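Side-chain contacts in caspase Nc subunit 1 (Drosophila melanogaster, PDB 2FP3), which initiates the protease cascade that carries out apoptosis, the crystallised fragment being its catalytic caspase domain: residues Val63-Asn68 against Lys113-Val118; Ile69-Tyr72 against Arg77-Ile80; Met132-His137 against Glu145-Arg150; Leu234-Asn239 against Ser253-Lys258. The protein carries 2 engineered substitutions. All coordinates share one frame; numbering follows the deposited sequence.

Overall arrangement
All four contacts lie in one caspase domain built round a mixed sheet. Contacts 1 and 3 use neighbouring parallel strands, 62-68 and 130-139, their centres 13 Å apart, and the Val67 O to Met135 N pair at 2.8 Å is a probable hydrogen bond between them. Contact 2 continues from the end of strand 62-68 and touches contact 3, where Arg77 NH1 meets Glu148 OE2 at 2.6 Å in a salt bridge. Its Tyr72 side chain lies about 3 Å from that of His137, the active-site histidine by similarity. Contact 4, centred 13 Å from contact 3, carries Tyr237, whose side chain is about 4 Å from that of Ala184, an engineered position inferred to be catalytic.

Contact 1: residues Val63-Asn68 against Lys113-Val118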
loop_
_atom_site.group_PDB
_atom_site.type_symbol
_atom_site.label_atom_id
_atom_site.label_comp_id
_atom_site.label_asym_id
_atom_site.label_seq_id
_atom_site.Cartn_x
_atom_site.Cartn_y
_atom_site.Cartn_z
ATOM N N VAL A 63 6.828 0.292 8.437
ATOM C CA VAL A 63 7.595 1.046 7.458
ATOM C C VAL A 63 6.743 1.159 6.195
ATOM O O VAL A 63 6.205 0.163 5.700
ATOM C CB VAL A 63 8.922 0.340 7.077
ATOM C CG1 VAL A 63 9.512 0.999 5.834
ATOM C CG2 VAL A 63 9.938 0.414 8.235
ATOM N N LEU A 64 6.616 2.377 5.686
ATOM C CA LEU A 64 5.858 2.617 4.471
ATOM C C LEU A 64 6.781 3.109 3.371
ATOM O O LEU A 64 7.517 4.083 3.547
ATOM C CB LEU A 64 4.770 3.678 4.691
ATOM C CG LEU A 64 4.238 4.284 3.380
ATOM C CD1 LEU A 64 3.522 3.206 2.594
ATOM C CD2 LEU A 64 3.288 5.454 3.660
ATOM N N LEU A 65 6.755 2.423 2.239
ATOM C CA LEU A 65 7.545 2.843 1.090
ATOM C C LEU A 65 6.498 3.416 0.151
ATOM O O LEU A 65 5.675 2.672 -0.387
ATOM C CB LEU A 65 8.242 1.658 0.417
ATOM C CG LEU A 65 8.829 2.006 -0.962
ATOM C CD1 LEU A 65 9.891 3.092 -0.803
ATOM C CD2 LEU A 65 9.424 0.764 -1.610
ATOM N N MET A 66 6.502 4.734 -0.021
ATOM C CA MET A 66 5.527 5.368 -0.895
ATOM C C MET A 66 6.187 5.935 -2.137
ATOM O O MET A 66 7.052 6.799 -2.044
ATOM C CB MET A 66 4.800 6.492 -0.171
ATOM C CG MET A 66 3.439 6.778 -0.765
ATOM S SD MET A 66 2.989 8.504 -0.738
ATOM C CE MET A 66 2.820 8.794 0.990
ATOM N N VAL A 67 5.781 5.445 -3.301
ATOM C CA VAL A 67 6.338 5.923 -4.558
ATOM C C VAL A 67 5.213 6.455 -5.456
ATOM O O VAL A 67 4.416 5.689 -5.992
ATOM C CB VAL A 67 7.097 4.791 -5.273
ATOM C CG1 VAL A 67 7.541 5.246 -6.652
ATOM C CG2 VAL A 67 8.291 4.362 -4.432
ATOM N N ASN A 68 5.148 7.774 -5.597
ATOM C CA ASN A 68 4.123 8.418 -6.412
ATOM C C ASN A 68 4.748 9.010 -7.682
ATOM O O ASN A 68 5.310 10.107 -7.652
ATOM C CB ASN A 68 3.445 9.532 -5.603
ATOM C CG ASN A 68 2.052 9.866 -6.111
ATOM O OD1 ASN A 68 1.655 9.449 -7.199
ATOM N ND2 ASN A 68 1.304 10.632 -5.321
ATOM N N LYS A 113 16.289 0.010 -6.895
ATOM C CA LYS A 113 17.419 0.249 -6.024
ATOM C C LYS A 113 16.864 0.743 -4.694
ATOM O O LYS A 113 17.325 0.323 -3.632
ATOM C CB LYS A 113 18.375 1.281 -6.631
ATOM C CG LYS A 113 19.670 1.440 -5.840
ATOM C CD LYS A 113 20.705 2.273 -6.585
ATOM C CE LYS A 113 22.004 2.375 -5.790
ATOM N NZ LYS A 113 23.086 3.067 -6.548
ATOM N N LEU A 114 15.866 1.622 -4.758
ATOM C CA LEU A 114 15.232 2.154 -3.552
ATOM C C LEU A 114 14.614 1.013 -2.760
ATOM O O LEU A 114 14.791 0.905 -1.552
ATOM C CB LEU A 114 14.104 3.124 -3.905
ATOM C CG LEU A 114 14.392 4.398 -4.684
ATOM C CD1 LEU A 114 13.083 5.157 -4.846
ATOM C CD2 LEU A 114 15.433 5.248 -3.955
ATOM N N LEU A 115 13.867 0.178 -3.472
ATOM C CA LEU A 115 13.178 -0.952 -2.881
ATOM C C LEU A 115 14.134 -1.825 -2.093
ATOM O O LEU A 115 13.877 -2.153 -0.929
ATOM C CB LEU A 115 12.486 -1.762 -3.980
ATOM C CG LEU A 115 11.754 -3.046 -3.590
ATOM C CD1 LEU A 115 10.744 -2.787 -2.480
ATOM C CD2 LEU A 115 11.061 -3.587 -4.825
ATOM N N THR A 116 15.245 -2.182 -2.727
ATOM C CA THR A 116 16.248 -3.026 -2.093
ATOM C C THR A 116 16.868 -2.354 -0.878
ATOM O O THR A 116 17.094 -2.992 0.150
ATOM C CB THR A 116 17.369 -3.372 -3.077
ATOM O OG1 THR A 116 16.800 -3.954 -4.259
ATOM C CG2 THR A 116 18.341 -4.346 -2.442
ATOM N N MET A 117 17.147 -1.064 -1.010
ATOM C CA MET A 117 17.751 -0.285 0.058
ATOM C C MET A 117 16.802 -0.250 1.264
ATOM O O MET A 117 17.213 -0.321 2.429
ATOM C CB MET A 117 17.996 1.135 -0.452
ATOM C CG MET A 117 19.262 1.798 0.045
ATOM S SD MET A 117 19.404 3.485 -0.611
ATOM C CE MET A 117 19.746 3.162 -2.351
ATOM N N VAL A 118 15.517 -0.137 0.971
ATOM C CA VAL A 118 14.522 -0.077 2.013
ATOM C C VAL A 118 14.319 -1.428 2.684
ATOM O O VAL A 118 14.394 -1.524 3.910
ATOM C CB VAL A 118 13.196 0.470 1.452
ATOM C CG1 VAL A 118 12.071 0.263 2.451
ATOM C CG2 VAL A 118 13.365 1.960 1.140
#
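Leu65 of strand 63-68 projects toward helix 113-118, and its path accounts for most of the contact. Its CB leaves the strand toward the helix, and CG stands anti to the backbone N (chi1 167°), which carries the fork across the gap. There the two methyls part company. CD1 meets Val118 CG2 at 4.1 Å, and CD2 meets Leu115 CD1 at 3.9 Å. The Leu65 and Leu115 side chains cross at about a right angle, while Leu65 meets Val118 on a slant, so the leucine fork straddles two residues lying nearly one helical turn apart. One step back along the same strand face, Val63 adds its CG1, 4.3 Å from Val118 CG1. Every touch is methyl to methyl, with all four residues buried. Strand and helix run almost exactly antiparallel, their axes at 173° and 10.4 Å apart at closest approach, a spacing filled by these side chains. Leu64 and Met66, alternating with Leu65, turn instead to helix 82-95 on the other face of the sheet. A strand covered by helices on both faces is the three-layer alpha/beta/alpha build of the caspase fold.

Contact 2: residues Ile69-Tyr72 against Arg77-Ile80; sequences IMDY and RRRI
Arg79 reaches back across the loop to Ile69, and this is the densest part of the contact. Its chain bends at chi3 (50°), which brings the guanidinium round with Ile69 O at its edge, near its plane. The NH1 to Ile69 O distance is 2.4 Å, with an N-H...O angle of 126°. It is modelled as a hydrogen bond, but the length is too short to be trusted. NH1 also bonds to Asn68 OD1, and Phe183 makes a cation-pi contact with the same guanidinium. Tyr72 borders this region. Its OH stands 4.2 Å from Arg79 CD and is hydrogen-bonded to Thr136, while its CD1 lies 3.8 Å from Arg77 O. The Tyr72 and Arg79 side chains cross obliquely.

Toward solvent the packing thins. Asp71 and the exposed Arg78 lie side by side, pointing the same way, yet Asp71 OD2 comes only to 4.1 Å of Arg78 CG. The carboxylate and guanidinium planes are 86° apart, and OD2 is 4.7 Å from Arg78 NE, too far for a salt bridge. Arg77, likewise exposed, sends its guanidinium to Glu148, and its carbonyl O accepts from His137 NE2.

The chemistry therefore differs between the two sides. At the surface, Asp71 and Arg78 probably attract only weakly, whereas Arg77 is paired with Glu148. Within the loop, the Asn68 bond and the Phe183 ring probably steady the positive charge of the buried Arg79, tying the loop to the end of strand 62-68, beside His137, the active-site histidine by similarity.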
loop_
_atom_site.group_PDB
_atom_site.type_symbol
_atom_site.label_atom_id
_atom_site.label_comp_id
_atom_site.label_asym_id
_atom_site.label_seq_id
_atom_site.Cartn_x
_atom_site.Cartn_y
_atom_site.Cartn_z
ATOM N N ILE A 69 4.661 8.273 -8.786
ATOM C CA ILE A 69 5.208 8.718 -10.071
ATOM C C ILE A 69 4.150 9.567 -10.776
ATOM O O ILE A 69 3.024 9.111 -10.987
ATOM C CB ILE A 69 5.552 7.512 -10.970
ATOM C CG1 ILE A 69 6.505 6.571 -10.231
ATOM C CG2 ILE A 69 6.169 7.985 -12.273
ATOM C CD1 ILE A 69 6.852 5.322 -11.007
ATOM N N MET A 70 4.495 10.792 -11.153
ATOM C CA MET A 70 3.503 11.638 -11.799
ATOM C C MET A 70 3.945 12.375 -13.052
ATOM O O MET A 70 3.240 13.257 -13.531
ATOM C CB MET A 70 2.942 12.630 -10.784
ATOM C CG MET A 70 3.997 13.410 -10.035
ATOM S SD MET A 70 3.256 14.323 -8.681
ATOM C CE MET A 70 2.528 15.701 -9.579
ATOM N N ASP A 71 5.101 12.009 -13.591
ATOM C CA ASP A 71 5.599 12.648 -14.804
ATOM C C ASP A 71 6.078 11.602 -15.796
ATOM O O ASP A 71 6.825 10.687 -15.444
ATOM C CB ASP A 71 6.734 13.622 -14.475
ATOM C CG ASP A 71 6.227 14.934 -13.894
ATOM O OD1 ASP A 71 7.064 15.739 -13.435
ATOM O OD2 ASP A 71 5.000 15.171 -13.902
ATOM N N TYR A 72 5.642 11.747 -17.041
ATOM C CA TYR A 72 5.995 10.804 -18.091
ATOM C C TYR A 72 6.491 11.524 -19.351
ATOM O O TYR A 72 6.521 12.758 -19.386
ATOM C CB TYR A 72 4.770 9.935 -18.388
ATOM C CG TYR A 72 4.263 9.217 -17.158
ATOM C CD1 TYR A 72 3.377 9.838 -16.276
ATOM C CD2 TYR A 72 4.729 7.941 -16.835
ATOM C CE1 TYR A 72 2.974 9.205 -15.097
ATOM C CE2 TYR A 72 4.334 7.301 -15.662
ATOM C CZ TYR A 72 3.460 7.937 -14.798
ATOM O OH TYR A 72 3.082 7.307 -13.635
ATOM N N ARG A 77 0.241 12.708 -19.953
ATOM C CA ARG A 77 -0.235 11.718 -18.997
ATOM C C ARG A 77 0.025 12.176 -17.566
ATOM O O ARG A 77 -0.114 11.400 -16.621
ATOM C CB ARG A 77 0.455 10.374 -19.235
ATOM C CG ARG A 77 0.388 9.883 -20.670
ATOM C CD ARG A 77 0.735 8.408 -20.759
ATOM N NE ARG A 77 -0.282 7.584 -20.111
ATOM C CZ ARG A 77 -0.253 6.255 -20.066
ATOM N NH1 ARG A 77 0.748 5.594 -20.632
ATOM N NH2 ARG A 77 -1.227 5.588 -19.459
ATOM N N ARG A 78 0.404 13.441 -17.414
ATOM C CA ARG A 78 0.685 14.007 -16.102
ATOM C C ARG A 78 -0.478 13.783 -15.140
ATOM O O ARG A 78 -1.536 14.391 -15.287
ATOM C CB ARG A 78 0.959 15.505 -16.227
ATOM C CG ARG A 78 1.165 16.206 -14.898
ATOM C CD ARG A 78 1.363 17.697 -15.090
ATOM N NE ARG A 78 1.527 18.393 -13.819
ATOM C CZ ARG A 78 1.719 19.703 -13.708
ATOM N NH1 ARG A 78 1.772 20.461 -14.795
ATOM N NH2 ARG A 78 1.860 20.256 -12.512
ATOM N N ARG A 79 -0.273 12.913 -14.155
ATOM C CA ARG A 79 -1.302 12.614 -13.164
ATOM C C ARG A 79 -1.515 13.785 -12.212
ATOM O O ARG A 79 -0.926 13.833 -11.132
ATOM C CB ARG A 79 -0.919 11.369 -12.359
ATOM C CG ARG A 79 -1.046 10.058 -13.123
ATOM C CD ARG A 79 -0.565 8.880 -12.283
ATOM N NE ARG A 79 -1.164 8.888 -10.950
ATOM C CZ ARG A 79 -0.463 8.894 -9.821
ATOM N NH1 ARG A 79 0.861 8.885 -9.862
ATOM N NH2 ARG A 79 -1.086 8.931 -8.650
ATOM N N ILE A 80 -2.360 14.729 -12.616
ATOM C CA ILE A 80 -2.647 15.896 -11.792
ATOM C C ILE A 80 -3.567 15.509 -10.639
ATOM O O ILE A 80 -4.600 14.873 -10.842
ATOM C CB ILE A 80 -3.302 17.020 -12.627
ATOM C CG1 ILE A 80 -2.316 17.502 -13.697
ATOM C CG2 ILE A 80 -3.723 18.173 -11.720
ATOM C CD1 ILE A 80 -2.831 18.640 -14.553
#

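Contact 3: residues Met132-His137 against Glu145-Arg150; sequences MVLMTH and EKVEFR. Engineered in segment 145-150: Arg150 (natural residue Cys).
Val147 and Glu148 meet Leu134, Thr136 and His137 in a beta hairpin that pairs strand 130-139 with the short antiparallel strand 146-148. The touching parts diverge strongly, their end-to-end directions being 100° apart, so the contact is confined to a few residues. Val147 comes first along the second segment. Its CG1 meets Leu134 CD2 tip to tip at 3.8 Å, a buried apolar touch that Ile160 of helix 157-162 helps to cover.

Glu148 follows and bonds through both its backbone polar atoms. Its N-H points at His137 O, 3.0 Å from N to O and nearly straight at 170°, so that the hairpin holds the backbone O of a residue that is catalytic by similarity. Beyond CG the Glu148 chain is extended, placing OE2 3.6 Å from His137 CB; the carboxylate itself is held by Arg77.

Phe149 closes the walk. Its CB starts away from strand 132-137, and its ring packs on Ile69 and Phe111. The peptide that leads into it carries the second backbone bond of Glu148. Thr136 OG1 lies anti to the threonine's own N, which turns the hydroxyl to this carbonyl, and it donates to Glu148 O at 2.7 Å, standing above the carbonyl plane by 49°.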
loop_
_atom_site.group_PDB
_atom_site.type_symbol
_atom_site.label_atom_id
_atom_site.label_comp_id
_atom_site.label_asym_id
_atom_site.label_seq_id
_atom_site.Cartn_x
_atom_site.Cartn_y
_atom_site.Cartn_z
ATOM N N MET A 132 3.888 -1.004 1.110
ATOM C CA MET A 132 4.431 -0.242 -0.006
ATOM C C MET A 132 3.246 0.219 -0.838
ATOM O O MET A 132 2.306 -0.547 -1.069
ATOM C CB MET A 132 5.364 -1.092 -0.884
ATOM C CG MET A 132 5.840 -0.347 -2.154
ATOM S SD MET A 132 6.721 -1.350 -3.409
ATOM C CE MET A 132 5.393 -2.337 -4.070
ATOM N N VAL A 133 3.265 1.482 -1.251
ATOM C CA VAL A 133 2.202 1.992 -2.098
ATOM C C VAL A 133 2.860 2.599 -3.322
ATOM O O VAL A 133 3.570 3.602 -3.228
ATOM C CB VAL A 133 1.339 3.065 -1.402
ATOM C CG1 VAL A 133 0.231 3.508 -2.342
ATOM C CG2 VAL A 133 0.728 2.505 -0.125
ATOM N N LEU A 134 2.647 1.957 -4.466
ATOM C CA LEU A 134 3.206 2.425 -5.723
ATOM C C LEU A 134 2.072 2.999 -6.548
ATOM O O LEU A 134 1.121 2.296 -6.888
ATOM C CB LEU A 134 3.874 1.277 -6.483
ATOM C CG LEU A 134 4.381 1.584 -7.899
ATOM C CD1 LEU A 134 5.426 2.695 -7.848
ATOM C CD2 LEU A 134 4.972 0.329 -8.516
ATOM N N MET A 135 2.166 4.286 -6.854
ATOM C CA MET A 135 1.138 4.945 -7.642
ATOM C C MET A 135 1.704 5.408 -8.971
ATOM O O MET A 135 2.521 6.324 -9.023
ATOM C CB MET A 135 0.567 6.125 -6.858
ATOM C CG MET A 135 -0.118 5.676 -5.593
ATOM S SD MET A 135 -0.457 6.996 -4.453
ATOM C CE MET A 135 1.222 7.369 -3.873
ATOM N N THR A 136 1.268 4.752 -10.041
ATOM C CA THR A 136 1.714 5.070 -11.393
ATOM C C THR A 136 0.681 4.554 -12.400
ATOM O O THR A 136 -0.449 4.246 -12.034
ATOM C CB THR A 136 3.064 4.402 -11.682
ATOM O OG1 THR A 136 3.497 4.731 -13.008
ATOM C CG2 THR A 136 2.930 2.899 -11.559
ATOM N N HIS A 137 1.073 4.471 -13.667
ATOM C CA HIS A 137 0.188 3.969 -14.711
ATOM C C HIS A 137 0.499 2.491 -14.940
ATOM O O HIS A 137 1.654 2.070 -14.851
ATOM C CB HIS A 137 0.399 4.747 -16.012
ATOM C CG HIS A 137 -0.033 6.179 -15.942
ATOM N ND1 HIS A 137 -1.278 6.559 -15.488
ATOM C CD2 HIS A 137 0.596 7.320 -16.311
ATOM C CE1 HIS A 137 -1.397 7.872 -15.582
ATOM N NE2 HIS A 137 -0.274 8.358 -16.078
ATOM N N GLU A 145 1.011 -8.211 -16.741
ATOM C CA GLU A 145 0.680 -6.914 -16.174
ATOM C C GLU A 145 1.984 -6.143 -15.982
ATOM O O GLU A 145 2.949 -6.667 -15.422
ATOM C CB GLU A 145 -0.039 -7.123 -14.841
ATOM C CG GLU A 145 -0.541 -5.870 -14.160
ATOM C CD GLU A 145 -1.566 -6.190 -13.086
ATOM O OE1 GLU A 145 -1.320 -7.121 -12.288
ATOM O OE2 GLU A 145 -2.617 -5.513 -13.036
ATOM N N LYS A 146 2.016 -4.904 -16.462
ATOM C CA LYS A 146 3.214 -4.083 -16.363
ATOM C C LYS A 146 3.005 -2.771 -15.610
ATOM O O LYS A 146 1.876 -2.344 -15.378
ATOM C CB LYS A 146 3.753 -3.789 -17.766
ATOM C CG LYS A 146 4.127 -5.035 -18.564
ATOM C CD LYS A 146 4.662 -4.672 -19.943
ATOM C CE LYS A 146 5.054 -5.910 -20.735
ATOM N NZ LYS A 146 5.564 -5.557 -22.089
ATOM N N VAL A 147 4.112 -2.135 -15.239
ATOM C CA VAL A 147 4.065 -0.875 -14.509
ATOM C C VAL A 147 5.025 0.128 -15.139
ATOM O O VAL A 147 6.168 -0.207 -15.440
ATOM C CB VAL A 147 4.445 -1.093 -13.019
ATOM C CG1 VAL A 147 4.493 0.223 -12.287
ATOM C CG2 VAL A 147 3.435 -2.011 -12.357
ATOM N N GLU A 148 4.551 1.356 -15.338
ATOM C CA GLU A 148 5.356 2.427 -15.933
ATOM C C GLU A 148 6.106 3.257 -14.903
ATOM O O GLU A 148 5.679 3.376 -13.752
ATOM C CB GLU A 148 4.483 3.407 -16.712
ATOM C CG GLU A 148 4.109 3.036 -18.117
ATOM C CD GLU A 148 3.586 4.244 -18.866
ATOM O OE1 GLU A 148 4.412 5.061 -19.327
ATOM O OE2 GLU A 148 2.351 4.389 -18.969
ATOM N N PHE A 149 7.207 3.861 -15.341
ATOM C CA PHE A 149 8.002 4.727 -14.485
ATOM C C PHE A 149 8.228 6.057 -15.211
ATOM O O PHE A 149 7.748 6.244 -16.328
ATOM C CB PHE A 149 9.346 4.072 -14.137
ATOM C CG PHE A 149 9.214 2.825 -13.305
ATOM C CD1 PHE A 149 9.179 1.568 -13.904
ATOM C CD2 PHE A 149 9.088 2.909 -11.922
ATOM C CE1 PHE A 149 9.019 0.417 -13.140
ATOM C CE2 PHE A 149 8.924 1.761 -11.151
ATOM C CZ PHE A 149 8.889 0.514 -11.760
ATOM N N ARG A 150 8.949 6.970 -14.565
ATOM C CA ARG A 150 9.252 8.291 -15.118
ATOM C C ARG A 150 9.794 8.251 -16.550
ATOM O O ARG A 150 9.324 8.975 -17.427
ATOM C CB ARG A 150 10.272 8.996 -14.217
ATOM C CG ARG A 150 10.798 10.309 -14.767
ATOM C CD ARG A 150 12.308 10.353 -14.682
ATOM N NE ARG A 150 12.818 11.716 -14.789
ATOM C CZ ARG A 150 14.094 12.052 -14.620
ATOM N NH1 ARG A 150 15.003 11.124 -14.339
ATOM N NH2 ARG A 150 14.461 13.322 -14.720
#

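Contact 4: residues Leu234-Asn239 against Ser253-Lys258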
loop_
_atom_site.group_PDB
_atom_site.type_symbol
_atom_site.label_atom_id
_atom_site.label_comp_id
_atom_site.label_asym_id
_atom_site.label_seq_id
_atom_site.Cartn_x
_atom_site.Cartn_y
_atom_site.Cartn_z
ATOM N N LEU A 234 -0.373 -9.226 1.223
ATOM C CA LEU A 234 -1.618 -8.785 0.620
ATOM C C LEU A 234 -1.238 -7.900 -0.564
ATOM O O LEU A 234 -0.342 -7.047 -0.450
ATOM C CB LEU A 234 -2.459 -7.962 1.599
ATOM C CG LEU A 234 -3.115 -8.635 2.813
ATOM C CD1 LEU A 234 -3.894 -7.571 3.586
ATOM C CD2 LEU A 234 -4.048 -9.765 2.372
ATOM N N VAL A 235 -1.886 -8.126 -1.706
ATOM C CA VAL A 235 -1.647 -7.310 -2.888
ATOM C C VAL A 235 -2.978 -6.648 -3.175
ATOM O O VAL A 235 -3.961 -7.311 -3.505
ATOM C CB VAL A 235 -1.200 -8.149 -4.098
ATOM C CG1 VAL A 235 -1.009 -7.242 -5.314
ATOM C CG2 VAL A 235 0.110 -8.858 -3.775
ATOM N N CYS A 236 -3.008 -5.328 -3.031
ATOM C CA CYS A 236 -4.232 -4.560 -3.221
ATOM C C CYS A 236 -4.253 -3.798 -4.534
ATOM O O CYS A 236 -3.243 -3.227 -4.951
ATOM C CB CYS A 236 -4.396 -3.604 -2.042
ATOM S SG CYS A 236 -4.097 -4.435 -0.462
ATOM N N TYR A 237 -5.414 -3.797 -5.176
ATOM C CA TYR A 237 -5.601 -3.129 -6.456
ATOM C C TYR A 237 -6.856 -2.269 -6.410
ATOM O O TYR A 237 -7.697 -2.434 -5.533
ATOM C CB TYR A 237 -5.815 -4.150 -7.571
ATOM C CG TYR A 237 -4.920 -5.364 -7.554
ATOM C CD1 TYR A 237 -3.619 -5.294 -8.039
ATOM C CD2 TYR A 237 -5.396 -6.596 -7.099
ATOM C CE1 TYR A 237 -2.806 -6.422 -8.082
ATOM C CE2 TYR A 237 -4.592 -7.731 -7.133
ATOM C CZ TYR A 237 -3.292 -7.637 -7.629
ATOM O OH TYR A 237 -2.473 -8.747 -7.687
ATOM N N ALA A 238 -6.978 -1.362 -7.372
ATOM C CA ALA A 238 -8.157 -0.508 -7.492
ATOM C C ALA A 238 -8.799 -0.975 -8.799
ATOM O O ALA A 238 -8.983 -0.199 -9.738
ATOM C CB ALA A 238 -7.751 0.953 -7.589
ATOM N N ASN A 239 -9.123 -2.264 -8.834
ATOM C CA ASN A 239 -9.702 -2.934 -9.995
ATOM C C ASN A 239 -10.845 -2.222 -10.714
ATOM O O ASN A 239 -12.018 -2.379 -10.368
ATOM C CB ASN A 239 -10.146 -4.339 -9.590
ATOM C CG ASN A 239 -10.059 -5.324 -10.729
ATOM O OD1 ASN A 239 -9.008 -5.480 -11.352
ATOM N ND2 ASN A 239 -11.161 -6.005 -11.003
ATOM N N SER A 253 -6.971 7.141 -7.280
ATOM C CA SER A 253 -6.945 8.263 -6.348
ATOM C C SER A 253 -8.168 8.204 -5.442
ATOM O O SER A 253 -8.090 8.531 -4.259
ATOM C CB SER A 253 -6.929 9.592 -7.114
ATOM O OG SER A 253 -5.762 9.716 -7.915
ATOM N N TRP A 254 -9.297 7.783 -6.006
ATOM C CA TRP A 254 -10.539 7.668 -5.252
ATOM C C TRP A 254 -10.417 6.474 -4.305
ATOM O O TRP A 254 -10.892 6.508 -3.169
ATOM C CB TRP A 254 -11.715 7.474 -6.210
ATOM C CG TRP A 254 -13.033 7.748 -5.576
ATOM C CD1 TRP A 254 -14.076 6.880 -5.448
ATOM C CD2 TRP A 254 -13.455 8.977 -4.969
ATOM N NE1 TRP A 254 -15.124 7.490 -4.798
ATOM C CE2 TRP A 254 -14.771 8.778 -4.495
ATOM C CE3 TRP A 254 -12.850 10.228 -4.782
ATOM C CZ2 TRP A 254 -15.493 9.784 -3.840
ATOM C CZ3 TRP A 254 -13.569 11.228 -4.131
ATOM C CH2 TRP A 254 -14.877 10.998 -3.670
ATOM N N TYR A 255 -9.775 5.416 -4.793
ATOM C CA TYR A 255 -9.533 4.217 -4.002
ATOM C C TYR A 255 -8.678 4.621 -2.799
ATOM O O TYR A 255 -9.011 4.324 -1.648
ATOM C CB TYR A 255 -8.768 3.190 -4.838
ATOM C CG TYR A 255 -8.295 2.002 -4.040
ATOM C CD1 TYR A 255 -9.135 0.915 -3.810
ATOM C CD2 TYR A 255 -7.006 1.962 -3.511
ATOM C CE1 TYR A 255 -8.705 -0.187 -3.081
ATOM C CE2 TYR A 255 -6.565 0.862 -2.775
ATOM C CZ TYR A 255 -7.420 -0.211 -2.569
ATOM O OH TYR A 255 -6.983 -1.329 -1.891
ATOM N N ILE A 256 -7.570 5.304 -3.081
ATOM C CA ILE A 256 -6.657 5.767 -2.044
ATOM C C ILE A 256 -7.328 6.675 -1.023
ATOM O O ILE A 256 -7.141 6.505 0.186
ATOM C CB ILE A 256 -5.467 6.525 -2.648
ATOM C CG1 ILE A 256 -4.517 5.541 -3.313
ATOM C CG2 ILE A 256 -4.727 7.291 -1.566
ATOM C CD1 ILE A 256 -3.392 6.212 -4.044
ATOM N N GLN A 257 -8.100 7.644 -1.501
ATOM C CA GLN A 257 -8.768 8.559 -0.587
ATOM C C GLN A 257 -9.739 7.825 0.322
ATOM O O GLN A 257 -9.734 8.023 1.542
ATOM C CB GLN A 257 -9.500 9.655 -1.367
ATOM C CG GLN A 257 -8.562 10.559 -2.158
ATOM C CD GLN A 257 -7.495 11.204 -1.287
ATOM O OE1 GLN A 257 -6.305 11.169 -1.614
ATOM N NE2 GLN A 257 -7.916 11.798 -0.174
ATOM N N LYS A 258 -10.563 6.966 -0.271
ATOM C CA LYS A 258 -11.545 6.208 0.484
ATOM C C LYS A 258 -10.825 5.306 1.482
ATOM O O LYS A 258 -11.294 5.089 2.607
ATOM C CB LYS A 258 -12.399 5.367 -0.467
ATOM C CG LYS A 258 -13.745 4.996 0.118
ATOM C CD LYS A 258 -14.562 6.243 0.448
ATOM C CE LYS A 258 -15.830 5.890 1.215
ATOM N NZ LYS A 258 -16.668 7.076 1.544
#
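A strand-to-helix link of the caspase core forms this contact: strand 233-237, parallel to 177-181, leaves the sheet at its C-terminal end, and helix 251-266 returns to pack beside that end. Tyr255 makes every contact from the helix side. Its CB points toward the strand, and with CG anti to the backbone N (chi1 171°) the ring lies with one face against the backbone of Tyr237 and Ala238. Ala238 CA and the carbonyl carbon of Tyr237 both lie over that face.

The contact can be followed from the ring's base to its hydroxyl. At the base, Ala238 CB sits 3.7 Å from Tyr255 CB, the apolar pair of the contact. Midway, Tyr237 O approaches Tyr255 CE1 to 3.5 Å. At the far end, Tyr255 OH lies 3.4 Å from Cys236 CB. The backbones come close where the small alanine stands, with Ala238 CA and Tyr255 CA 6.0 Å apart. Met180 of the neighbouring strand also touches the Tyr255 side chain.

Cys236 and Tyr237 turn to different neighbours. Cys236 has its CB toward the helix and touches Leu276 of helix 272-284. The CB of Tyr237 leads away from Tyr255, and its hydroxyl bonds to Asp299 and Lys161. The engineered Ala184, at the position inferred to be catalytic, is close to its side chain. An aromatic helix residue packed against the C-terminal end of strand 233-237 here joins the helical layer to the C-terminal end of the sheet's parallel strands, where the active site of the caspase alpha/beta fold lies.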